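Local structure of sugar-binding transport ATP-binding protein (Pyrococcus horikoshii, 1V43) at residues G37-L42 against K186-L191; E167-L172 against Q202-T207; L220-S225 against V236-F241. The protein probably binds and hydrolyses ATP to power sugar uptake, as the ATPase subunit of an ABC-type sugar transporter. All blocks are in the same frame, centred on the assembly; numbering follows the deposited sequence.

All three contacts belong to the ATP-binding domain, but they differ in depth and chemistry. Contacts 1 and 2 are buried, with centres about 14 Å apart, and they meet where Val41 packs on Ala205. Helix 174-191 serves both: its far end lies against strand 39-43 in contact 1, while its arginines reach Glu204 in contact 2. Contact 1 is one glutamine laid against one aromatic ring, whereas contact 2 is polar, two carboxylates sharing a water beside the nucleotide site. Contact 3, partly buried, is mainly apolar and lies at the outer strand of the sheet whose central part holds strand 39-43; its helix leads toward the C-terminal beta domains.

Contact 1: residues G37-L42 against K186-L191; sequences GEFLVL and KLQQKL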
loop_
_atom_site.group_PDB
_atom_site.type_symbol
_atom_site.label_atom_id
_atom_site.label_comp_id
_atom_site.label_asym_id
_atom_site.label_seq_id
_atom_site.Cartn_x
_atom_site.Cartn_y
_atom_site.Cartn_z
ATOM N N GLY A 37 -20.358 5.591 21.747
ATOM C CA GLY A 37 -20.586 4.663 20.668
ATOM C C GLY A 37 -19.879 4.927 19.358
ATOM O O GLY A 37 -20.127 4.197 18.404
ATOM N N GLU A 38 -19.020 5.941 19.259
ATOM C CA GLU A 38 -18.363 6.141 17.966
ATOM C C GLU A 38 -17.041 5.384 17.903
ATOM O O GLU A 38 -16.531 4.910 18.908
ATOM C CB GLU A 38 -18.107 7.623 17.644
ATOM C CG GLU A 38 -16.935 8.267 18.384
ATOM C CD GLU A 38 -16.613 9.682 17.896
ATOM O OE1 GLU A 38 -16.014 10.451 18.679
ATOM O OE2 GLU A 38 -16.939 10.029 16.736
ATOM N N PHE A 39 -16.527 5.258 16.690
ATOM C CA PHE A 39 -15.261 4.596 16.450
ATOM C C PHE A 39 -14.315 5.733 16.116
ATOM O O PHE A 39 -14.365 6.272 15.020
ATOM C CB PHE A 39 -15.371 3.649 15.250
ATOM C CG PHE A 39 -14.274 2.641 15.181
ATOM C CD1 PHE A 39 -14.564 1.281 15.210
ATOM C CD2 PHE A 39 -12.948 3.039 15.125
ATOM C CE1 PHE A 39 -13.554 0.343 15.187
ATOM C CE2 PHE A 39 -11.929 2.098 15.100
ATOM C CZ PHE A 39 -12.234 0.748 15.131
ATOM N N LEU A 40 -13.496 6.145 17.071
ATOM C CA LEU A 40 -12.570 7.229 16.795
ATOM C C LEU A 40 -11.172 6.696 16.548
ATOM O O LEU A 40 -10.643 5.954 17.363
ATOM C CB LEU A 40 -12.510 8.213 17.957
ATOM C CG LEU A 40 -11.386 9.253 17.800
ATOM C CD1 LEU A 40 -11.751 10.261 16.699
ATOM C CD2 LEU A 40 -11.157 9.974 19.119
ATOM N N VAL A 41 -10.586 7.068 15.416
ATOM C CA VAL A 41 -9.223 6.654 15.109
ATOM C C VAL A 41 -8.263 7.800 15.408
ATOM O O VAL A 41 -8.524 8.950 15.041
ATOM C CB VAL A 41 -9.026 6.294 13.615
ATOM C CG1 VAL A 41 -7.542 6.060 13.348
ATOM C CG2 VAL A 41 -9.821 5.045 13.251
ATOM N N LEU A 42 -7.178 7.497 16.113
ATOM C CA LEU A 42 -6.155 8.493 16.384
ATOM C C LEU A 42 -5.093 8.140 15.331
ATOM O O LEU A 42 -4.458 7.081 15.394
ATOM C CB LEU A 42 -5.593 8.350 17.793
ATOM C CG LEU A 42 -6.572 8.460 18.960
ATOM C CD1 LEU A 42 -5.792 8.356 20.273
ATOM C CD2 LEU A 42 -7.361 9.767 18.866
ATOM N N LYS A 186 -17.486 -3.620 11.592
ATOM C CA LYS A 186 -18.867 -4.101 11.662
ATOM C C LYS A 186 -19.247 -4.534 13.071
ATOM O O LYS A 186 -20.361 -4.290 13.517
ATOM C CB LYS A 186 -19.084 -5.275 10.725
ATOM C CG LYS A 186 -19.036 -4.953 9.249
ATOM C CD LYS A 186 -19.222 -6.280 8.539
ATOM C CE LYS A 186 -19.142 -6.191 7.049
ATOM N NZ LYS A 186 -19.197 -7.589 6.516
ATOM N N LEU A 187 -18.322 -5.204 13.755
ATOM C CA LEU A 187 -18.554 -5.637 15.124
ATOM C C LEU A 187 -18.829 -4.423 16.026
ATOM O O LEU A 187 -19.768 -4.427 16.823
ATOM C CB LEU A 187 -17.331 -6.385 15.649
ATOM C CG LEU A 187 -17.372 -6.745 17.136
ATOM C CD1 LEU A 187 -18.461 -7.778 17.346
ATOM C CD2 LEU A 187 -16.018 -7.276 17.609
ATOM N N GLN A 188 -17.994 -3.393 15.902
ATOM C CA GLN A 188 -18.154 -2.191 16.712
ATOM C C GLN A 188 -19.483 -1.497 16.426
ATOM O O GLN A 188 -20.094 -0.966 17.343
ATOM C CB GLN A 188 -16.984 -1.220 16.484
ATOM C CG GLN A 188 -16.988 0.007 17.403
ATOM C CD GLN A 188 -17.973 1.083 16.950
ATOM O OE1 GLN A 188 -18.417 1.912 17.742
ATOM N NE2 GLN A 188 -18.305 1.076 15.669
ATOM N N GLN A 189 -19.939 -1.513 15.171
ATOM C CA GLN A 189 -21.221 -0.884 14.812
ATOM C C GLN A 189 -22.381 -1.693 15.359
ATOM O O GLN A 189 -23.481 -1.180 15.559
ATOM C CB GLN A 189 -21.385 -0.763 13.287
ATOM C CG GLN A 189 -20.416 0.202 12.656
ATOM C CD GLN A 189 -20.528 0.229 11.140
ATOM O OE1 GLN A 189 -20.571 -0.820 10.493
ATOM N NE2 GLN A 189 -20.551 1.430 10.567
ATOM N N LYS A 190 -22.152 -2.979 15.563
ATOM C CA LYS A 190 -23.204 -3.808 16.117
ATOM C C LYS A 190 -23.242 -3.544 17.631
ATOM O O LYS A 190 -24.306 -3.396 18.228
ATOM C CB LYS A 190 -22.909 -5.287 15.827
ATOM C CG LYS A 190 -24.061 -6.229 16.138
ATOM C CD LYS A 190 -23.782 -7.651 15.650
ATOM C CE LYS A 190 -24.913 -8.593 16.051
ATOM N NZ LYS A 190 -24.629 -10.019 15.696
ATOM N N LEU A 191 -22.070 -3.456 18.246
ATOM C CA LEU A 191 -21.993 -3.248 19.692
ATOM C C LEU A 191 -22.200 -1.811 20.132
ATOM O O LEU A 191 -22.733 -1.547 21.210
ATOM C CB LEU A 191 -20.644 -3.750 20.219
ATOM C CG LEU A 191 -20.436 -5.267 20.158
ATOM C CD1 LEU A 191 -19.055 -5.624 20.688
ATOM C CD2 LEU A 191 -21.536 -5.976 20.965
#
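Strand residue Phe39 and helix residue Gln188 come to 7.4 Å between CA atoms, and Gly37, just ahead of the strand, has its CA 8.1 Å from that of Gln189. Both Phe39 and Gln188 point their CB toward the other segment, and they make most of the contact. With CG anti to the backbone N (chi1 -174°) Gln188 sets out toward the strand, then bends at chi2; its CB and CG come obliquely against the CD1 corner of the ring. Gln188 CG sits 3.5 Å from CD1 of Phe39, and its CB 3.7 Å from that same atom. The amide stands almost upright to the ring, the two planes 80° apart. Near the CB of Phe39 the amide comes up to Gly37, whose O lies 2.9 Å from the atom modelled as OE1 of Gln188; the amide is probably turned over, so this may be a hydrogen bond. Gly37 O also accepts from Lys192 NZ. On the helix's other flank Leu187 and Leu191 pack on Leu128 of helix 115-128, while the Phe39 ring meets that of Tyr197. The arrangement is that of a helix packed on the mixed, mostly parallel sheet of a P-loop ATPase: helix 174-191 links the adjacent strands 162-166 and 194-199 in a beta-alpha-beta crossover, and strand 39-43 leads into the P-loop and helix 50-58, where ATP-binding Gly47 to Thr52 lie.

Contact 2: residues E167-L172 against Q202-T207; sequences EPLSNL and QVEAMT
Glu204 leaves its helix with CG anti to the backbone N (chi1 -176°) and stays extended, while Glu167, also anti at chi1, bends at chi2 (77°), bringing two carboxylates to the same water. OE1 of Glu167 and OE2 of Glu204 stand 3.9 Å apart, like charges with their carboxylate planes 59° askew. Water 1 bridges them, donating to Glu167 OE1 at 3.0 Å and to Glu204 OE2 at 2.7 Å, and it accepts from the backbone N of Leu169 at 2.8 Å. That N is presented by the type I turn from Glu167 to Ser170. By its place right after strand 162-166 and the family sequence, Glu167 corresponds to the glutamate that follows Walker B in ABC ATPases. Glu167 OE1 is also bonded to Thr199 OG1 and OE2 to His200 N, and the Glu167 side chain lies about 5 Å from that of the ATP-binding Lys50. Leu169 brings CD2 to 3.9 Å from Glu204 OE1, its side chain slanting past the carboxylate. That oxygen forms salt bridges with Arg177 and Arg181, which probably offset the charge of Glu204. With an alanine in place of Glu204, both arginines would probably be left without their shared partner and water 1 could shift.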
loop_
_atom_site.group_PDB
_atom_site.type_symbol
_atom_site.label_atom_id
_atom_site.label_comp_id
_atom_site.label_asym_id
_atom_site.label_seq_id
_atom_site.Cartn_x
_atom_site.Cartn_y
_atom_site.Cartn_z
ATOM N N GLU A 167 -2.780 -0.295 17.078
ATOM C CA GLU A 167 -2.244 -0.934 15.875
ATOM C C GLU A 167 -2.346 -2.459 15.999
ATOM O O GLU A 167 -1.355 -3.170 15.876
ATOM C CB GLU A 167 -0.776 -0.516 15.714
ATOM C CG GLU A 167 -0.204 -0.614 14.312
ATOM C CD GLU A 167 -0.650 0.533 13.409
ATOM O OE1 GLU A 167 -1.538 0.318 12.562
ATOM O OE2 GLU A 167 -0.112 1.653 13.554
ATOM N N PRO A 168 -3.560 -2.975 16.209
ATOM C CA PRO A 168 -3.840 -4.407 16.371
ATOM C C PRO A 168 -3.567 -5.261 15.150
ATOM O O PRO A 168 -3.454 -6.476 15.258
ATOM C CB PRO A 168 -5.340 -4.442 16.713
ATOM C CG PRO A 168 -5.739 -2.993 16.882
ATOM C CD PRO A 168 -4.812 -2.238 15.997
ATOM N N LEU A 169 -3.466 -4.625 13.991
ATOM C CA LEU A 169 -3.291 -5.357 12.747
ATOM C C LEU A 169 -1.958 -5.187 12.019
ATOM O O LEU A 169 -1.825 -5.626 10.880
ATOM C CB LEU A 169 -4.425 -4.951 11.804
ATOM C CG LEU A 169 -5.837 -5.554 11.884
ATOM C CD1 LEU A 169 -6.161 -6.163 13.232
ATOM C CD2 LEU A 169 -6.809 -4.464 11.523
ATOM N N SER A 170 -0.982 -4.560 12.667
ATOM C CA SER A 170 0.317 -4.297 12.045
ATOM C C SER A 170 1.049 -5.474 11.394
ATOM O O SER A 170 1.752 -5.286 10.398
ATOM C CB SER A 170 1.258 -3.615 13.051
ATOM O OG SER A 170 1.509 -4.443 14.173
ATOM N N ASN A 171 0.888 -6.675 11.937
ATOM C CA ASN A 171 1.576 -7.842 11.379
ATOM C C ASN A 171 0.649 -8.864 10.709
ATOM O O ASN A 171 0.594 -10.021 11.127
ATOM C CB ASN A 171 2.382 -8.544 12.480
ATOM C CG ASN A 171 3.172 -7.571 13.344
ATOM O OD1 ASN A 171 4.026 -6.828 12.853
ATOM N ND2 ASN A 171 2.887 -7.575 14.643
ATOM N N LEU A 172 -0.077 -8.432 9.679
ATOM C CA LEU A 172 -1.002 -9.295 8.938
ATOM C C LEU A 172 -0.864 -9.047 7.426
ATOM O O LEU A 172 -0.620 -7.918 7.003
ATOM C CB LEU A 172 -2.454 -9.033 9.377
ATOM C CG LEU A 172 -2.944 -9.578 10.728
ATOM C CD1 LEU A 172 -2.126 -9.002 11.865
ATOM C CD2 LEU A 172 -4.404 -9.235 10.916
ATOM N N GLN A 202 -2.928 5.568 7.275
ATOM C CA GLN A 202 -4.037 6.388 6.787
ATOM C C GLN A 202 -5.162 5.602 6.093
ATOM O O GLN A 202 -6.332 5.891 6.321
ATOM C CB GLN A 202 -3.509 7.518 5.879
ATOM C CG GLN A 202 -2.718 7.068 4.642
ATOM C CD GLN A 202 -3.562 6.999 3.376
ATOM O OE1 GLN A 202 -4.674 7.523 3.316
ATOM N NE2 GLN A 202 -3.022 6.362 2.347
ATOM N N VAL A 203 -4.836 4.615 5.260
ATOM C CA VAL A 203 -5.904 3.838 4.612
ATOM C C VAL A 203 -6.766 3.114 5.655
ATOM O O VAL A 203 -7.991 3.053 5.525
ATOM C CB VAL A 203 -5.360 2.784 3.618
ATOM C CG1 VAL A 203 -6.475 1.798 3.240
ATOM C CG2 VAL A 203 -4.829 3.484 2.343
ATOM N N GLU A 204 -6.127 2.572 6.688
ATOM C CA GLU A 204 -6.852 1.857 7.743
ATOM C C GLU A 204 -7.722 2.859 8.505
ATOM O O GLU A 204 -8.875 2.588 8.819
ATOM C CB GLU A 204 -5.860 1.178 8.694
ATOM C CG GLU A 204 -6.484 0.306 9.791
ATOM C CD GLU A 204 -5.497 -0.743 10.312
ATOM O OE1 GLU A 204 -5.054 -1.575 9.496
ATOM O OE2 GLU A 204 -5.165 -0.739 11.519
ATOM N N ALA A 205 -7.162 4.025 8.785
ATOM C CA ALA A 205 -7.908 5.054 9.492
ATOM C C ALA A 205 -9.179 5.432 8.711
ATOM O O ALA A 205 -10.263 5.446 9.270
ATOM C CB ALA A 205 -7.021 6.270 9.712
ATOM N N MET A 206 -9.038 5.717 7.418
ATOM C CA MET A 206 -10.171 6.088 6.572
ATOM C C MET A 206 -11.212 4.983 6.491
ATOM O O MET A 206 -12.401 5.241 6.327
ATOM C CB MET A 206 -9.684 6.423 5.162
ATOM C CG MET A 206 -8.906 7.731 5.050
ATOM S SD MET A 206 -9.991 9.143 5.262
ATOM C CE MET A 206 -10.659 9.306 3.617
ATOM N N THR A 207 -10.754 3.744 6.600
ATOM C CA THR A 207 -11.630 2.576 6.530
ATOM C C THR A 207 -12.419 2.342 7.801
ATOM O O THR A 207 -13.582 1.931 7.760
ATOM C CB THR A 207 -10.839 1.278 6.313
ATOM O OG1 THR A 207 -10.001 1.402 5.157
ATOM C CG2 THR A 207 -11.791 0.114 6.158
HETATM O O HOH W 1 -3.186 -2.156 12.793
#

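Contact 3: residues L220-S225 against V236-F241; sequences LLQIGS and VFVATF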
loop_
_atom_site.group_PDB
_atom_site.type_symbol
_atom_site.label_atom_id
_atom_site.label_comp_id
_atom_site.label_asym_id
_atom_site.label_seq_id
_atom_site.Cartn_x
_atom_site.Cartn_y
_atom_site.Cartn_z
ATOM N N LEU A 220 -3.306 17.970 18.492
ATOM C CA LEU A 220 -4.443 17.542 17.692
ATOM C C LEU A 220 -4.549 18.540 16.550
ATOM O O LEU A 220 -4.929 19.696 16.759
ATOM C CB LEU A 220 -5.725 17.594 18.512
ATOM C CG LEU A 220 -7.000 17.337 17.709
ATOM C CD1 LEU A 220 -6.950 15.938 17.076
ATOM C CD2 LEU A 220 -8.209 17.476 18.633
ATOM N N LEU A 221 -4.202 18.114 15.347
ATOM C CA LEU A 221 -4.283 19.012 14.202
ATOM C C LEU A 221 -5.700 19.146 13.674
ATOM O O LEU A 221 -6.142 20.248 13.334
ATOM C CB LEU A 221 -3.360 18.536 13.085
ATOM C CG LEU A 221 -1.877 18.528 13.458
ATOM C CD1 LEU A 221 -1.040 18.253 12.216
ATOM C CD2 LEU A 221 -1.498 19.877 14.054
ATOM N N GLN A 222 -6.431 18.038 13.628
ATOM C CA GLN A 222 -7.793 18.087 13.115
ATOM C C GLN A 222 -8.585 16.830 13.460
ATOM O O GLN A 222 -8.034 15.736 13.541
ATOM C CB GLN A 222 -7.754 18.260 11.579
ATOM C CG GLN A 222 -9.124 18.329 10.883
ATOM C CD GLN A 222 -9.041 18.712 9.400
ATOM O OE1 GLN A 222 -7.960 18.965 8.854
ATOM N NE2 GLN A 222 -10.189 18.752 8.746
ATOM N N ILE A 223 -9.877 17.001 13.711
ATOM C CA ILE A 223 -10.729 15.856 13.943
ATOM C C ILE A 223 -11.968 16.030 13.059
ATOM O O ILE A 223 -12.503 17.132 12.920
ATOM C CB ILE A 223 -11.144 15.669 15.437
ATOM C CG1 ILE A 223 -11.968 14.379 15.554
ATOM C CG2 ILE A 223 -11.939 16.876 15.961
ATOM C CD1 ILE A 223 -12.461 14.048 16.939
ATOM N N GLY A 224 -12.383 14.940 12.424
ATOM C CA GLY A 224 -13.559 14.968 11.575
ATOM C C GLY A 224 -13.792 13.616 10.915
ATOM O O GLY A 224 -13.007 12.674 11.094
ATOM N N SER A 225 -14.875 13.516 10.152
ATOM C CA SER A 225 -15.199 12.291 9.437
ATOM C C SER A 225 -14.182 12.111 8.301
ATOM O O SER A 225 -13.560 13.074 7.860
ATOM C CB SER A 225 -16.584 12.402 8.811
ATOM O OG SER A 225 -16.513 13.256 7.683
ATOM N N VAL A 236 -1.542 21.734 5.615
ATOM C CA VAL A 236 -0.688 20.957 4.723
ATOM C C VAL A 236 -0.430 19.566 5.308
ATOM O O VAL A 236 -0.564 18.559 4.605
ATOM C CB VAL A 236 0.669 21.659 4.483
ATOM C CG1 VAL A 236 1.578 20.767 3.649
ATOM C CG2 VAL A 236 0.446 22.987 3.773
ATOM N N PHE A 237 -0.080 19.505 6.595
ATOM C CA PHE A 237 0.192 18.218 7.217
ATOM C C PHE A 237 -0.949 17.207 7.056
ATOM O O PHE A 237 -0.706 16.062 6.671
ATOM C CB PHE A 237 0.530 18.351 8.706
ATOM C CG PHE A 237 1.043 17.069 9.298
ATOM C CD1 PHE A 237 2.377 16.710 9.156
ATOM C CD2 PHE A 237 0.171 16.166 9.893
ATOM C CE1 PHE A 237 2.835 15.473 9.590
ATOM C CE2 PHE A 237 0.619 14.926 10.330
ATOM C CZ PHE A 237 1.957 14.579 10.176
ATOM N N VAL A 238 -2.177 17.623 7.361
ATOM C CA VAL A 238 -3.333 16.737 7.224
ATOM C C VAL A 238 -3.581 16.438 5.736
ATOM O O VAL A 238 -3.881 15.304 5.359
ATOM C CB VAL A 238 -4.635 17.372 7.831
ATOM C CG1 VAL A 238 -5.814 16.471 7.560
ATOM C CG2 VAL A 238 -4.489 17.577 9.368
ATOM N N ALA A 239 -3.456 17.459 4.896
ATOM C CA ALA A 239 -3.687 17.285 3.470
ATOM C C ALA A 239 -2.776 16.222 2.871
ATOM O O ALA A 239 -3.193 15.484 1.987
ATOM C CB ALA A 239 -3.481 18.605 2.728
ATOM N N THR A 240 -1.541 16.135 3.362
ATOM C CA THR A 240 -0.586 15.177 2.813
ATOM C C THR A 240 -0.417 13.878 3.589
ATOM O O THR A 240 0.350 13.014 3.171
ATOM C CB THR A 240 0.816 15.829 2.636
ATOM O OG1 THR A 240 1.320 16.234 3.913
ATOM C CG2 THR A 240 0.734 17.055 1.724
ATOM N N PHE A 241 -1.121 13.724 4.707
ATOM C CA PHE A 241 -0.981 12.500 5.488
ATOM C C PHE A 241 -2.042 11.467 5.114
ATOM O O PHE A 241 -1.910 10.279 5.419
ATOM C CB PHE A 241 -1.054 12.794 6.991
ATOM C CG PHE A 241 -0.385 11.749 7.839
ATOM C CD1 PHE A 241 1.005 11.739 7.994
ATOM C CD2 PHE A 241 -1.133 10.740 8.434
ATOM C CE1 PHE A 241 1.630 10.738 8.722
ATOM C CE2 PHE A 241 -0.524 9.740 9.160
ATOM C CZ PHE A 241 0.861 9.731 9.310
#
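Leu221 pushes its CD1 methyl obliquely against the CD2 corner of the Phe237 ring at 3.3 Å, a tight apolar contact. The same methyl is 3.8 Å from CG of Phe237, and the two side chains cross at about a right angle. Farther back, Leu221 CB meets CG2 of Val238 at 4.0 Å. Gln222, next in the strand, also points its CB toward the helix: Leu221 and Gln222 both face Val214 across a classic beta bulge, which lets consecutive side chains share one side. Stretched out with CG anti to the backbone N (chi1 180°), Gln222 carries its OE1 to 3.5 Å from Val238 CG1. The amide is held at both ends, OE1 by Asn234 N and NE2 by Arg232 O, so its rotation is fixed by the loop leading into the helix. Strand 220-224 and helix 236-241 run 57° apart, their axes 8.8 Å from each other. Strand 219-224 is an outermost strand of its sheet within this chain, antiparallel to strand 211-216, and Leu220 and Ile223 reach Leu30 and Leu32 of strand 24-34. The helix in turn puts Val236 and Ala239 on Phe363 of strand 361-364, lying between the ATP-binding core and the C-terminal sheets.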